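Local structure of mannan endo-1,6-alpha-mannosidase (Chaetomium thermophilum, 6RY0) at residues Y28-K33 with V348-A353; A40-Y45 with T365-G370; D46-Y51 with P96-V101; P308-Q313 with T322-V327. The protein is a family 76 glycosidase that probably cleaves alpha-1,6-mannosidic linkages and is implicated in transferring GPI-anchored glycoproteins into the fungal cell wall. All blocks are in the same frame, centred on the assembly; numbering follows the deposited sequence.

Contacts 1 to 3 follow one another along helix 33-48 of the helical fold: contact 1 holds the loop leading into it, contact 2 its middle, contact 3 its end. Centres of contacts 1 and 2 lie about 14 Å apart, those of 2 and 3 about 13 Å, and both pairs touch, through Y28 and through a salt bridge from R367 to D46. Contact 4, on helix 323-337, lies about 19 to 23 Å from the others, centre to centre, without touching. In sequence, contacts 1 and 2 interlock and each spans contact 3 and then 4. Contacts 1 and 2 tie helix and lead-in to late parts of the chain, contact 3 the helix end to helix 99-108.

Contact 1. Residues Y28-K33 with V348-A353; sequences YKIDTK and VLRTSA
R350 reaches from helix 342-358 to the backbone of I30, joining the loop before helix 33-48 to a late helix of the (alpha/alpha)6-barrel fold that characterises family 76 glycosidases. The hydrogen bonding centres on one carbonyl. R350 NH1 donates to I30 O at 2.8 Å with an N-H...O angle of 157°, and this oxygen lies in the guanidinium plane, at its edge. R350 NH2 adds a weak second bond to I30 O at 3.3 Å, so the carbonyl faces both terminal nitrogens. The charged part of the contact lies next to it: the D31 carboxylate forms a salt bridge with R350, its plane turned 29° from the guanidinium. E354, one turn further along the helix, forms another salt bridge at R350 NE. With acidic groups at two places on its rim, the guanidinium is restrained against rotation, and its charge is probably well balanced. Apolar packing completes the junction. CD1 of I30 lies over one guanidinium face, off towards the rim, and 3.8 Å from R350 NH2; the isoleucine also packs on V357 and L402, and A353 shares L402 with it. R350 gets this far because its chain leaves the helix with CG opposite the backbone N (chi1 169°) and then bends at chi2. At the tip, R350 NH2 meets D31 OD1 at 3.0 Å, in a weak, bent hydrogen bond that is part of the salt bridge.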
# COMPACT_ATOMS: atom_id res chain seq x y z
N TYR A 28 17.87 -13.89 12.15
CA TYR A 28 16.81 -14.59 11.45
C TYR A 28 17.36 -15.54 10.41
O TYR A 28 18.32 -15.21 9.71
CB TYR A 28 15.90 -13.57 10.79
CG TYR A 28 15.08 -12.77 11.78
CD1 TYR A 28 14.19 -13.40 12.62
CD2 TYR A 28 15.24 -11.40 11.91
CE1 TYR A 28 13.44 -12.66 13.53
CE2 TYR A 28 14.49 -10.67 12.83
CZ TYR A 28 13.59 -11.31 13.62
OH TYR A 28 12.81 -10.61 14.53
N LYS A 29 16.73 -16.71 10.32
CA LYS A 29 17.01 -17.70 9.29
C LYS A 29 15.85 -17.74 8.31
O LYS A 29 14.68 -17.69 8.71
CB LYS A 29 17.18 -19.07 9.92
CG LYS A 29 18.51 -19.25 10.64
CD LYS A 29 18.55 -20.59 11.37
CE LYS A 29 19.95 -21.02 11.72
NZ LYS A 29 20.72 -20.00 12.46
N ILE A 30 16.16 -17.88 7.03
CA ILE A 30 15.12 -17.87 6.01
C ILE A 30 15.40 -18.90 4.91
O ILE A 30 15.05 -18.69 3.74
CB ILE A 30 14.91 -16.46 5.37
CG1 ILE A 30 16.21 -15.88 4.85
CG2 ILE A 30 14.23 -15.51 6.39
CD1 ILE A 30 16.03 -14.72 3.89
N ASP A 31 16.01 -20.04 5.25
CA ASP A 31 16.41 -21.02 4.23
C ASP A 31 15.50 -22.22 4.13
O ASP A 31 15.77 -23.16 3.38
CB ASP A 31 17.83 -21.49 4.51
CG ASP A 31 18.81 -20.41 4.28
OD1 ASP A 31 18.60 -19.64 3.31
OD2 ASP A 31 19.77 -20.29 5.07
N THR A 32 14.44 -22.30 4.88
CA THR A 32 13.43 -23.30 4.61
C THR A 32 12.10 -22.63 4.89
O THR A 32 12.06 -21.56 5.51
CB THR A 32 13.55 -24.50 5.56
OG1 THR A 32 13.23 -24.06 6.89
CG2 THR A 32 14.95 -25.11 5.53
N LYS A 33 11.02 -23.29 4.48
CA LYS A 33 9.69 -22.80 4.75
C LYS A 33 9.51 -22.63 6.23
O LYS A 33 9.02 -21.59 6.68
CB LYS A 33 8.62 -23.73 4.17
CG LYS A 33 7.19 -23.25 4.38
CD LYS A 33 6.18 -24.31 3.98
CE LYS A 33 4.78 -23.75 3.87
NZ LYS A 33 3.80 -24.81 3.62
N VAL A 348 14.77 -11.68 -7.19
CA VAL A 348 15.19 -10.38 -6.73
C VAL A 348 14.55 -10.06 -5.36
O VAL A 348 15.19 -9.50 -4.46
CB VAL A 348 14.81 -9.37 -7.84
CG1 VAL A 348 15.19 -7.99 -7.44
CG2 VAL A 348 15.45 -9.78 -9.19
N LEU A 349 13.28 -10.43 -5.17
CA LEU A 349 12.70 -10.29 -3.84
C LEU A 349 13.48 -11.14 -2.84
O LEU A 349 13.63 -10.75 -1.67
CB LEU A 349 11.22 -10.61 -3.82
CG LEU A 349 10.34 -9.72 -4.69
CD1 LEU A 349 8.89 -10.08 -4.47
CD2 LEU A 349 10.60 -8.23 -4.45
N ARG A 350 13.94 -12.31 -3.25
CA ARG A 350 14.71 -13.14 -2.34
C ARG A 350 16.01 -12.45 -1.92
O ARG A 350 16.33 -12.43 -0.71
CB ARG A 350 14.99 -14.50 -2.97
CG ARG A 350 15.99 -15.35 -2.25
CD ARG A 350 15.41 -15.88 -0.99
NE ARG A 350 16.48 -16.44 -0.15
CZ ARG A 350 16.26 -17.17 0.91
NH1 ARG A 350 15.01 -17.52 1.23
NH2 ARG A 350 17.29 -17.54 1.65
N THR A 351 16.80 -11.94 -2.86
CA THR A 351 18.03 -11.28 -2.45
C THR A 351 17.74 -10.03 -1.61
O THR A 351 18.50 -9.69 -0.70
CB THR A 351 18.94 -10.94 -3.64
OG1 THR A 351 18.19 -10.29 -4.67
CG2 THR A 351 19.53 -12.23 -4.22
N SER A 352 16.64 -9.33 -1.90
CA SER A 352 16.31 -8.14 -1.15
C SER A 352 15.92 -8.52 0.29
O SER A 352 16.36 -7.86 1.24
CB SER A 352 15.21 -7.38 -1.89
OG SER A 352 14.90 -6.16 -1.28
N ALA A 353 15.11 -9.57 0.46
CA ALA A 353 14.74 -10.04 1.78
C ALA A 353 15.95 -10.60 2.55
O ALA A 353 16.01 -10.44 3.76
CB ALA A 353 13.66 -11.10 1.70

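Contact 2. Residues A40-Y45 with T365-G370; sequences ARTLAY and TGRRCG
T42 and L43, on successive positions of helix 33-48, meet R367 and C369 of the loop between helices 342-358 and 389-401. The tight part is the methyl of T42 on the guanidinium of R367, whose chain is extended from CG to NE. CG2 of T42 stands 3.3 Å above the plane, over its centre, and 3.4 Å from R367 CZ. Deeper in, L43 CD2 touches C369 SG at 3.8 Å, a buried contact of ordinary distance, and both side chains also press on V395 of helix 389-401. C369 is joined to C360 by a disulfide, which ties this loop back to the stretch just after helix 342-358. Y28 packs against L43, T42 and R367 and so links the apolar part to the charged one. On the loose, solvent side, the exposed Y45 meets the guanidinium edge by CD1, 3.7 Å from R367 NH2, with the ring and guanidinium planes 88° apart. The loop itself is shaped by an ST turn, in which R367 N donates to T365 OG1 at 3.1 Å, and by a classic beta bulge of R367 and R368 opposite G362. The polar partners of R367 lie elsewhere in the fold: D46 in a salt bridge to NH2, and Y27 OH at NH1. The guanidinium therefore offers the helix a flat face for van der Waals packing, while its N-H groups at the rim serve the polar bonds.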
# COMPACT_ATOMS: atom_id res chain seq x y z
N ALA A 40 9.12 -14.91 10.30
CA ALA A 40 7.96 -14.04 10.12
C ALA A 40 7.15 -13.91 11.39
O ALA A 40 6.67 -12.82 11.70
CB ALA A 40 7.10 -14.57 8.97
N ARG A 41 6.99 -14.99 12.15
CA ARG A 41 6.23 -14.90 13.38
C ARG A 41 6.91 -13.98 14.38
O ARG A 41 6.25 -13.18 15.05
CB ARG A 41 6.01 -16.30 13.95
CG ARG A 41 4.99 -16.34 15.02
CD ARG A 41 4.75 -17.72 15.57
NE ARG A 41 5.63 -18.00 16.70
CZ ARG A 41 5.51 -17.48 17.93
NH1 ARG A 41 4.52 -16.62 18.24
NH2 ARG A 41 6.40 -17.81 18.87
N THR A 42 8.23 -14.06 14.47
CA THR A 42 8.95 -13.18 15.39
C THR A 42 8.92 -11.74 14.92
O THR A 42 8.75 -10.81 15.73
CB THR A 42 10.39 -13.70 15.56
OG1 THR A 42 10.37 -15.07 15.97
CG2 THR A 42 11.18 -12.86 16.55
N LEU A 43 9.04 -11.53 13.61
CA LEU A 43 8.93 -10.18 13.06
C LEU A 43 7.52 -9.62 13.29
O LEU A 43 7.35 -8.41 13.53
CB LEU A 43 9.26 -10.20 11.57
CG LEU A 43 10.75 -10.39 11.26
CD1 LEU A 43 10.93 -10.91 9.85
CD2 LEU A 43 11.49 -9.10 11.47
N ALA A 44 6.50 -10.46 13.21
CA ALA A 44 5.14 -10.03 13.46
C ALA A 44 4.98 -9.59 14.92
O ALA A 44 4.26 -8.63 15.23
CB ALA A 44 4.13 -11.12 13.08
N TYR A 45 5.62 -10.31 15.83
CA TYR A 45 5.64 -9.94 17.25
C TYR A 45 6.33 -8.59 17.44
O TYR A 45 5.79 -7.71 18.10
CB TYR A 45 6.34 -11.08 18.04
CG TYR A 45 6.50 -10.77 19.50
CD1 TYR A 45 7.56 -10.02 19.96
CD2 TYR A 45 5.56 -11.24 20.43
CE1 TYR A 45 7.65 -9.71 21.35
CE2 TYR A 45 5.66 -10.95 21.79
CZ TYR A 45 6.67 -10.16 22.21
OH TYR A 45 6.77 -9.81 23.54
N THR A 365 17.83 -6.07 21.38
CA THR A 365 17.28 -7.41 21.30
C THR A 365 18.19 -8.38 20.54
O THR A 365 17.97 -9.58 20.62
CB THR A 365 15.95 -7.38 20.58
OG1 THR A 365 16.21 -6.85 19.28
CG2 THR A 365 14.91 -6.53 21.33
N GLY A 366 19.13 -7.84 19.78
CA GLY A 366 19.93 -8.63 18.84
C GLY A 366 19.21 -8.94 17.53
O GLY A 366 19.77 -9.62 16.68
N ARG A 367 18.00 -8.41 17.36
CA ARG A 367 17.22 -8.67 16.15
C ARG A 367 16.49 -7.43 15.69
O ARG A 367 15.64 -7.52 14.79
CB ARG A 367 16.24 -9.82 16.38
CG ARG A 367 15.13 -9.50 17.35
CD ARG A 367 14.34 -10.74 17.76
NE ARG A 367 13.13 -10.37 18.42
CZ ARG A 367 12.40 -11.15 19.21
NH1 ARG A 367 12.80 -12.35 19.56
NH2 ARG A 367 11.22 -10.70 19.64
N ARG A 368 16.80 -6.26 16.24
CA ARG A 368 16.08 -5.06 15.84
C ARG A 368 16.41 -4.73 14.39
O ARG A 368 17.56 -4.83 13.96
CB ARG A 368 16.44 -3.89 16.77
CG ARG A 368 15.67 -2.59 16.54
CD ARG A 368 16.10 -1.48 17.54
NE ARG A 368 15.30 -0.29 17.31
CZ ARG A 368 15.58 0.97 17.59
NH1 ARG A 368 16.76 1.37 18.02
NH2 ARG A 368 14.63 1.86 17.26
N CYS A 369 15.39 -4.30 13.64
CA CYS A 369 15.52 -4.04 12.21
C CYS A 369 15.67 -2.55 11.91
O CYS A 369 14.91 -1.72 12.36
CB CYS A 369 14.29 -4.55 11.47
SG CYS A 369 14.08 -6.36 11.45
N GLY A 370 16.65 -2.28 11.04
CA GLY A 370 16.78 -0.97 10.43
C GLY A 370 16.31 -0.98 8.98
O GLY A 370 15.62 -1.90 8.52

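Contact 3. Residues D46-Y51 with P96-V101; sequences DMMLFY and PSYNHV
M48 and Y98 form a Met-aromatic contact where the end of helix 33-48 meets the turn leading into helix 99-108, in the (alpha/alpha)6-barrel fold of family 76, with helix 76-93 between them in the chain. The two side chains run past each other in opposite directions, so the methionine is laid along the tyrosine. M48 CG leaves the helix opposite the backbone N (chi1 -170°), and bends at chi2 and chi3 bring the terminal methyl to the ring. M48 CG lies 3.8 Å from Y98 CE1, while the terminal CE comes to 3.7 Å from Y98 CD1. The sulfur sits farther off, 5.1 Å from M48 SD to the Y98 ring centroid and 42° from the ring normal, an oblique approach in which the methyl makes the closer touch. Y98 in turn packs on A44 and Y45, and its ring meets that of Y86 edge-to-face, placing it between helices 33-48 and 76-93. The second pair, Y51 and V101, also slides past in opposite senses: V101 CG1 approaches Y51 CE2 obliquely at 3.5 Å. M48 CE reaches the same valine methyl more loosely, and M82 of helix 76-93 touches both M48 and Y51. A type I turn runs from M48 to Y51, and another from P96 to N99 leads into the helix that carries V101. The phenol of Y51, which also hydrogen-bonds G61 N, gives its proton to a water at 2.6 Å from Y51 OH; this water lies in the ring plane and donates to V101 O at 2.8 Å.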
# COMPACT_ATOMS: atom_id res chain seq x y z
N ASP A 46 7.53 -8.43 16.89
CA ASP A 46 8.26 -7.18 17.09
C ASP A 46 7.54 -6.00 16.49
O ASP A 46 7.56 -4.92 17.08
CB ASP A 46 9.67 -7.27 16.54
CG ASP A 46 10.65 -7.91 17.52
OD1 ASP A 46 10.23 -8.25 18.65
OD2 ASP A 46 11.86 -8.05 17.15
N MET A 47 6.88 -6.14 15.35
CA MET A 47 6.12 -5.04 14.79
C MET A 47 4.93 -4.70 15.70
O MET A 47 4.61 -3.54 15.92
CB MET A 47 5.66 -5.40 13.37
CG MET A 47 4.74 -4.41 12.68
SD MET A 47 5.52 -2.83 12.43
CE MET A 47 4.12 -1.73 12.33
N MET A 48 4.28 -5.72 16.25
CA MET A 48 3.10 -5.49 17.07
C MET A 48 3.46 -4.76 18.36
O MET A 48 2.60 -4.07 18.90
CB MET A 48 2.37 -6.81 17.35
CG MET A 48 0.99 -6.73 18.00
SD MET A 48 -0.16 -5.82 16.93
CE MET A 48 -0.74 -6.66 15.51
N LEU A 49 4.70 -4.86 18.84
CA LEU A 49 5.10 -4.12 20.03
C LEU A 49 4.93 -2.60 19.85
O LEU A 49 4.77 -1.87 20.83
CB LEU A 49 6.55 -4.41 20.42
CG LEU A 49 6.83 -5.83 20.88
CD1 LEU A 49 8.35 -5.99 21.08
CD2 LEU A 49 6.10 -6.17 22.16
N PHE A 50 5.01 -2.10 18.61
CA PHE A 50 4.83 -0.67 18.39
C PHE A 50 3.38 -0.23 18.58
O PHE A 50 3.12 0.95 18.78
CB PHE A 50 5.27 -0.30 16.97
CG PHE A 50 6.75 -0.41 16.75
CD1 PHE A 50 7.60 0.63 17.08
CD2 PHE A 50 7.29 -1.53 16.16
CE1 PHE A 50 8.97 0.52 16.87
CE2 PHE A 50 8.66 -1.64 15.97
CZ PHE A 50 9.50 -0.61 16.33
N TYR A 51 2.46 -1.15 18.39
CA TYR A 51 1.03 -0.88 18.30
C TYR A 51 0.39 -1.02 19.68
O TYR A 51 0.52 -2.04 20.32
CB TYR A 51 0.40 -1.86 17.34
CG TYR A 51 -1.09 -1.72 17.22
CD1 TYR A 51 -1.66 -0.65 16.54
CD2 TYR A 51 -1.95 -2.68 17.75
CE1 TYR A 51 -3.04 -0.53 16.42
CE2 TYR A 51 -3.32 -2.56 17.64
CZ TYR A 51 -3.86 -1.49 16.98
OH TYR A 51 -5.21 -1.34 16.82
N PRO A 96 -3.17 -16.97 12.60
CA PRO A 96 -4.30 -16.05 12.81
C PRO A 96 -4.17 -15.26 14.10
O PRO A 96 -5.14 -14.62 14.47
CB PRO A 96 -5.49 -17.00 12.88
CG PRO A 96 -4.90 -18.19 13.64
CD PRO A 96 -3.47 -18.31 13.16
N SER A 97 -3.03 -15.34 14.79
CA SER A 97 -2.88 -14.76 16.13
C SER A 97 -3.34 -13.32 16.26
O SER A 97 -3.89 -12.94 17.30
CB SER A 97 -1.42 -14.83 16.57
OG SER A 97 -1.00 -16.18 16.70
N TYR A 98 -3.07 -12.49 15.26
CA TYR A 98 -3.38 -11.07 15.31
C TYR A 98 -4.68 -10.70 14.62
O TYR A 98 -5.03 -9.52 14.59
CB TYR A 98 -2.20 -10.25 14.75
CG TYR A 98 -0.92 -10.55 15.48
CD1 TYR A 98 -0.72 -10.13 16.79
CD2 TYR A 98 0.08 -11.31 14.88
CE1 TYR A 98 0.44 -10.45 17.48
CE2 TYR A 98 1.25 -11.65 15.58
CZ TYR A 98 1.41 -11.21 16.88
OH TYR A 98 2.56 -11.48 17.61
N ASN A 99 -5.41 -11.67 14.09
CA ASN A 99 -6.58 -11.35 13.28
C ASN A 99 -7.62 -10.52 14.03
O ASN A 99 -8.21 -9.59 13.46
CB ASN A 99 -7.23 -12.60 12.68
CG ASN A 99 -6.43 -13.21 11.56
OD1 ASN A 99 -5.37 -12.72 11.18
ND2 ASN A 99 -6.94 -14.30 11.03
N HIS A 100 -7.87 -10.82 15.30
CA HIS A 100 -8.87 -10.06 16.06
C HIS A 100 -8.46 -8.61 16.23
O HIS A 100 -9.28 -7.70 16.10
CB HIS A 100 -9.16 -10.74 17.42
CG HIS A 100 -8.02 -10.74 18.40
ND1 HIS A 100 -6.90 -11.53 18.28
CD2 HIS A 100 -7.89 -10.10 19.59
CE1 HIS A 100 -6.10 -11.34 19.32
NE2 HIS A 100 -6.69 -10.49 20.14
N VAL A 101 -7.19 -8.40 16.53
CA VAL A 101 -6.67 -7.05 16.71
C VAL A 101 -6.79 -6.24 15.42
O VAL A 101 -7.14 -5.06 15.42
CB VAL A 101 -5.15 -7.14 17.16
CG1 VAL A 101 -4.48 -5.79 17.15
CG2 VAL A 101 -5.03 -7.82 18.52
O HOH W 1 -6.79 -3.28 17.54

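Contact 4. Residues P308-Q313 with T322-V327; sequences PCEGRQ and TFKGYV
E310 and K324 form a buried salt bridge, with K324 NZ donating to E310 OE1 at 2.7 Å from above the carboxylate plane. The two side chains cross at about a right angle, and the ammonium nitrogen lies 36° out of that plane. A water closes a small ring beside the bridge: it donates to E310 OE2 at 2.6 Å and accepts from K324 NZ at 3.0 Å. The lysine nitrogen also hydrogen-bonds F371 O, so its three acceptors, one charged and two neutral, match the three protons of an ammonium group. On the acid side, OE1 takes a second bond from E306 N and OE2 is served by the water. Such pairing probably keeps both groups charged despite their burial. F371 and W373 add cation-pi contacts to the lysine. K324 arrives here through a bend at chi3 (56°), whereas E310 is extended beyond CG. The glutamate belongs to a type I turn from C309 to R312, in a loop closed by the C309-C316 disulfide. The bridge thus fastens this loop, which follows strand 303-304, to the start of helix 323-337, whose neighbouring F323 and V327 pack towards helix 261-278.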
# COMPACT_ATOMS: atom_id res chain seq x y z
N PRO A 308 15.08 8.25 -3.56
CA PRO A 308 15.11 9.68 -3.23
C PRO A 308 15.71 10.02 -1.89
O PRO A 308 15.99 11.20 -1.68
CB PRO A 308 13.63 10.08 -3.25
CG PRO A 308 12.97 9.03 -4.12
CD PRO A 308 13.69 7.78 -3.73
N CYS A 309 15.88 9.06 -0.99
CA CYS A 309 16.32 9.39 0.36
C CYS A 309 17.34 8.48 0.97
O CYS A 309 18.05 8.92 1.87
CB CYS A 309 15.10 9.56 1.28
SG CYS A 309 14.16 8.05 1.59
N GLU A 310 17.47 7.24 0.55
CA GLU A 310 18.26 6.25 1.28
C GLU A 310 19.77 6.44 1.11
O GLU A 310 20.54 5.85 1.85
CB GLU A 310 17.83 4.85 0.85
CG GLU A 310 18.46 3.74 1.65
CD GLU A 310 17.87 2.35 1.41
OE1 GLU A 310 16.75 2.21 0.87
OE2 GLU A 310 18.56 1.38 1.80
N GLY A 311 20.20 7.25 0.16
CA GLY A 311 21.62 7.39 -0.11
C GLY A 311 22.47 7.90 1.00
O GLY A 311 23.71 7.75 0.99
N ARG A 312 21.83 8.58 1.94
CA ARG A 312 22.50 8.92 3.18
C ARG A 312 21.49 8.74 4.30
O ARG A 312 20.30 8.66 4.08
CB ARG A 312 23.04 10.33 3.12
CG ARG A 312 21.97 11.37 2.97
CD ARG A 312 22.58 12.74 2.68
NE ARG A 312 21.57 13.62 2.10
CZ ARG A 312 20.71 14.33 2.81
NH1 ARG A 312 20.73 14.31 4.13
NH2 ARG A 312 19.81 15.09 2.18
N GLN A 313 21.98 8.68 5.51
CA GLN A 313 21.12 8.59 6.67
C GLN A 313 20.53 9.93 7.02
O GLN A 313 21.16 10.97 6.82
CB GLN A 313 21.92 8.11 7.87
CG GLN A 313 22.41 6.70 7.67
CD GLN A 313 23.35 6.24 8.77
OE1 GLN A 313 23.42 6.82 9.86
NE2 GLN A 313 24.03 5.15 8.50
N THR A 322 8.34 2.98 4.99
CA THR A 322 7.39 1.89 4.76
C THR A 322 7.36 1.41 3.31
O THR A 322 6.81 0.35 3.02
CB THR A 322 5.96 2.29 5.13
OG1 THR A 322 5.43 3.22 4.17
CG2 THR A 322 5.88 2.87 6.51
N PHE A 323 7.91 2.19 2.38
CA PHE A 323 7.59 1.92 0.96
C PHE A 323 8.13 0.58 0.50
O PHE A 323 7.45 -0.15 -0.24
CB PHE A 323 8.09 3.03 0.04
CG PHE A 323 7.48 4.39 0.25
CD1 PHE A 323 6.30 4.60 1.00
CD2 PHE A 323 8.07 5.51 -0.34
CE1 PHE A 323 5.77 5.87 1.15
CE2 PHE A 323 7.53 6.76 -0.19
CZ PHE A 323 6.39 6.95 0.56
N LYS A 324 9.36 0.23 0.90
CA LYS A 324 9.96 -0.98 0.38
C LYS A 324 9.19 -2.23 0.83
O LYS A 324 9.21 -3.25 0.14
CB LYS A 324 11.47 -1.04 0.67
CG LYS A 324 11.82 -0.97 2.14
CD LYS A 324 13.33 -1.03 2.38
CE LYS A 324 14.10 0.04 1.66
NZ LYS A 324 15.50 0.18 2.16
N GLY A 325 8.50 -2.19 1.96
CA GLY A 325 7.64 -3.31 2.33
C GLY A 325 6.50 -3.52 1.37
O GLY A 325 6.14 -4.64 1.01
N TYR A 326 5.85 -2.41 0.97
CA TYR A 326 4.79 -2.48 -0.04
C TYR A 326 5.33 -3.02 -1.35
O TYR A 326 4.69 -3.84 -2.02
CB TYR A 326 4.15 -1.12 -0.33
CG TYR A 326 3.82 -0.33 0.91
CD1 TYR A 326 3.45 -0.94 2.10
CD2 TYR A 326 3.90 1.04 0.90
CE1 TYR A 326 3.19 -0.20 3.24
CE2 TYR A 326 3.63 1.80 2.03
CZ TYR A 326 3.28 1.17 3.19
OH TYR A 326 3.06 1.87 4.37
N VAL A 327 6.53 -2.59 -1.74
CA VAL A 327 7.15 -3.08 -2.98
C VAL A 327 7.21 -4.61 -2.94
O VAL A 327 6.82 -5.29 -3.89
CB VAL A 327 8.53 -2.45 -3.19
CG1 VAL A 327 9.22 -3.09 -4.36
CG2 VAL A 327 8.43 -0.95 -3.36
O HOH W 2 18.01 -1.10 1.15